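Local coordinates for protein beta-1,4-mannanase (Bacillus subtilis, PDB 2QHA) that probably hydrolyses internal beta-1,4-mannosidic linkages in mannans, galactomannans and glucomannans, as a zinc-containing family 26 glycoside hydrolase, at residues D245-N250 with I285-P290. Residues are numbered along the deposited sequence; the frame is centred on the assembly and turned at random.
Sequences DAYSIN and IKQRYP
Q287 reaches the Y247 ring at its edge: OE1 of Q287 lies near the ring plane, 3.9 Å from CE1 of Y247, with amide and ring turned 62° apart, so the touch is not a stack. The hydroxyl of Y247 is instead hydrogen-bonded to N283, one turn earlier on helix 278-288. R288 folds back through bends at chi2 and chi3 (chi2 -83°), which brings its guanidinium to the backbone of 245-250. NE of R288 donates to Y247 O over 3.2 Å; the bond is bent, and the oxygen lies 29° out of the guanidinium plane. NH2 gives a hydrogen to a water that itself donates to Y247 O and I249 O. The aliphatic part is used too, as CG of R288 rests 4.0 Å from CD1 of Y247. Y289 follows, its side chain buried and pointing toward 245-250. OH of Y289 donates to A246 O at 2.6 Å, with the acceptor in the ring plane at the edge, and accepts from I249 N at 3.2 Å; the two bonds satisfy a buried hydroxyl and fix its direction. CB of I249 packs 4.0 Å from CZ of Y289, whose ring also meets F264 edge-to-face. A phenylalanine in place of Y289 would probably leave A246 O and I249 N without these partners and let the 245-250 turn shift. That turn is internally braced by D245, whose OD1 accepts from Y247 N in an Asx turn. I249 lies about 9 Å, side chain to side chain, from Y242, a probable substrate-binding residue; the contact packs the beta-alpha loop after strand 236-243 against helix 278-288 of the family 26 (beta/alpha)8 barrel.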
loop_
_atom_site.group_PDB
_atom_site.type_symbol
_atom_site.label_atom_id
_atom_site.label_comp_id
_atom_site.label_asym_id
_atom_site.label_seq_id
_atom_site.Cartn_x
_atom_site.Cartn_y
_atom_site.Cartn_z
ATOM N N ASP A 245 13.577 3.912 -16.191
ATOM C CA ASP A 245 12.742 4.301 -17.320
ATOM C C ASP A 245 11.261 4.137 -16.974
ATOM O O ASP A 245 10.720 3.024 -16.997
ATOM C CB ASP A 245 13.109 3.482 -18.567
ATOM C CG ASP A 245 12.302 3.876 -19.784
ATOM O OD1 ASP A 245 11.580 4.898 -19.713
ATOM O OD2 ASP A 245 12.403 3.166 -20.812
ATOM N N ALA A 246 10.617 5.263 -16.670
ATOM C CA ALA A 246 9.194 5.300 -16.313
ATOM C C ALA A 246 8.277 4.742 -17.390
ATOM O O ALA A 246 7.170 4.298 -17.095
ATOM C CB ALA A 246 8.769 6.723 -15.953
ATOM N N TYR A 247 8.739 4.763 -18.641
ATOM C CA TYR A 247 7.889 4.393 -19.776
ATOM C C TYR A 247 7.906 2.896 -20.048
ATOM O O TYR A 247 7.145 2.408 -20.873
ATOM C CB TYR A 247 8.303 5.159 -21.039
ATOM C CG TYR A 247 8.111 6.652 -20.917
ATOM C CD1 TYR A 247 6.970 7.278 -21.422
ATOM C CD2 TYR A 247 9.065 7.438 -20.279
ATOM C CE1 TYR A 247 6.795 8.660 -21.295
ATOM C CE2 TYR A 247 8.895 8.802 -20.149
ATOM C CZ TYR A 247 7.758 9.405 -20.645
ATOM O OH TYR A 247 7.608 10.770 -20.519
ATOM N N SER A 248 8.772 2.172 -19.349
ATOM C CA SER A 248 8.974 0.758 -19.649
ATOM C C SER A 248 8.599 -0.169 -18.502
ATOM O O SER A 248 9.074 -1.308 -18.441
ATOM C CB SER A 248 10.423 0.517 -20.070
ATOM O OG SER A 248 10.692 1.168 -21.298
ATOM N N ILE A 249 7.749 0.316 -17.600
ATOM C CA ILE A 249 7.291 -0.501 -16.477
ATOM C C ILE A 249 6.316 -1.564 -16.982
ATOM O O ILE A 249 5.408 -1.254 -17.751
ATOM C CB ILE A 249 6.605 0.369 -15.392
ATOM C CG1 ILE A 249 7.541 1.493 -14.929
ATOM C CG2 ILE A 249 6.148 -0.490 -14.208
ATOM C CD1 ILE A 249 6.832 2.619 -14.174
ATOM N N ASN A 250 6.517 -2.813 -16.554
ATOM C CA ASN A 250 5.620 -3.904 -16.928
ATOM C C ASN A 250 4.499 -4.105 -15.920
ATOM O O ASN A 250 4.685 -3.888 -14.716
ATOM C CB ASN A 250 6.392 -5.228 -17.040
ATOM C CG ASN A 250 7.420 -5.233 -18.159
ATOM O OD1 ASN A 250 7.257 -4.576 -19.186
ATOM N ND2 ASN A 250 8.488 -6.000 -17.962
ATOM N N ILE A 285 2.619 8.355 -16.852
ATOM C CA ILE A 285 1.260 8.039 -16.411
ATOM C C ILE A 285 0.244 8.492 -17.464
ATOM O O ILE A 285 -0.631 7.722 -17.862
ATOM C CB ILE A 285 0.938 8.657 -15.041
ATOM C CG1 ILE A 285 1.612 7.839 -13.931
ATOM C CG2 ILE A 285 -0.575 8.702 -14.797
ATOM C CD1 ILE A 285 1.546 8.510 -12.574
ATOM N N LYS A 286 0.382 9.732 -17.934
ATOM C CA LYS A 286 -0.572 10.298 -18.879
ATOM C C LYS A 286 -0.561 9.545 -20.205
ATOM O O LYS A 286 -1.617 9.331 -20.810
ATOM C CB LYS A 286 -0.289 11.793 -19.090
ATOM C CG LYS A 286 -0.491 12.623 -17.823
ATOM C CD LYS A 286 -0.340 14.132 -18.048
ATOM C CE LYS A 286 1.095 14.501 -18.360
ATOM N NZ LYS A 286 1.309 15.980 -18.304
ATOM N N GLN A 287 0.626 9.111 -20.626
ATOM C CA GLN A 287 0.805 8.489 -21.941
ATOM C C GLN A 287 0.679 6.965 -21.950
ATOM O O GLN A 287 0.223 6.387 -22.942
ATOM C CB GLN A 287 2.134 8.931 -22.565
ATOM C CG GLN A 287 2.214 10.447 -22.754
ATOM C CD GLN A 287 3.403 10.929 -23.586
ATOM O OE1 GLN A 287 4.329 10.175 -23.903
ATOM N NE2 GLN A 287 3.375 12.211 -23.935
ATOM N N ARG A 288 1.080 6.321 -20.853
ATOM C CA ARG A 288 1.171 4.859 -20.788
ATOM C C ARG A 288 0.239 4.241 -19.747
ATOM O O ARG A 288 -0.227 3.116 -19.923
ATOM C CB ARG A 288 2.607 4.411 -20.473
ATOM C CG ARG A 288 3.685 4.910 -21.441
ATOM C CD ARG A 288 3.769 4.031 -22.667
ATOM N NE ARG A 288 4.316 2.711 -22.359
ATOM C CZ ARG A 288 4.164 1.641 -23.134
ATOM N NH1 ARG A 288 3.466 1.721 -24.265
ATOM N NH2 ARG A 288 4.702 0.484 -22.775
ATOM N N TYR A 289 -0.018 4.965 -18.653
ATOM C CA TYR A 289 -0.749 4.385 -17.511
ATOM C C TYR A 289 -1.927 5.263 -17.051
ATOM O O TYR A 289 -2.046 5.561 -15.866
ATOM C CB TYR A 289 0.219 4.098 -16.341
ATOM C CG TYR A 289 1.616 3.644 -16.754
ATOM C CD1 TYR A 289 1.836 2.409 -17.390
ATOM C CD2 TYR A 289 2.720 4.452 -16.504
ATOM C CE1 TYR A 289 3.132 2.013 -17.765
ATOM C CE2 TYR A 289 4.007 4.068 -16.873
ATOM C CZ TYR A 289 4.209 2.859 -17.504
ATOM O OH TYR A 289 5.491 2.512 -17.862
ATOM N N PRO A 290 -2.816 5.669 -17.985
ATOM C CA PRO A 290 -3.795 6.700 -17.625
ATOM C C PRO A 290 -4.809 6.306 -16.539
ATOM O O PRO A 290 -5.375 7.183 -15.891
ATOM C CB PRO A 290 -4.492 7.012 -18.962
ATOM C CG PRO A 290 -4.320 5.773 -19.764
ATOM C CD PRO A 290 -2.959 5.254 -19.397
HETATM O O HOH W 1 5.346 0.149 -20.183
#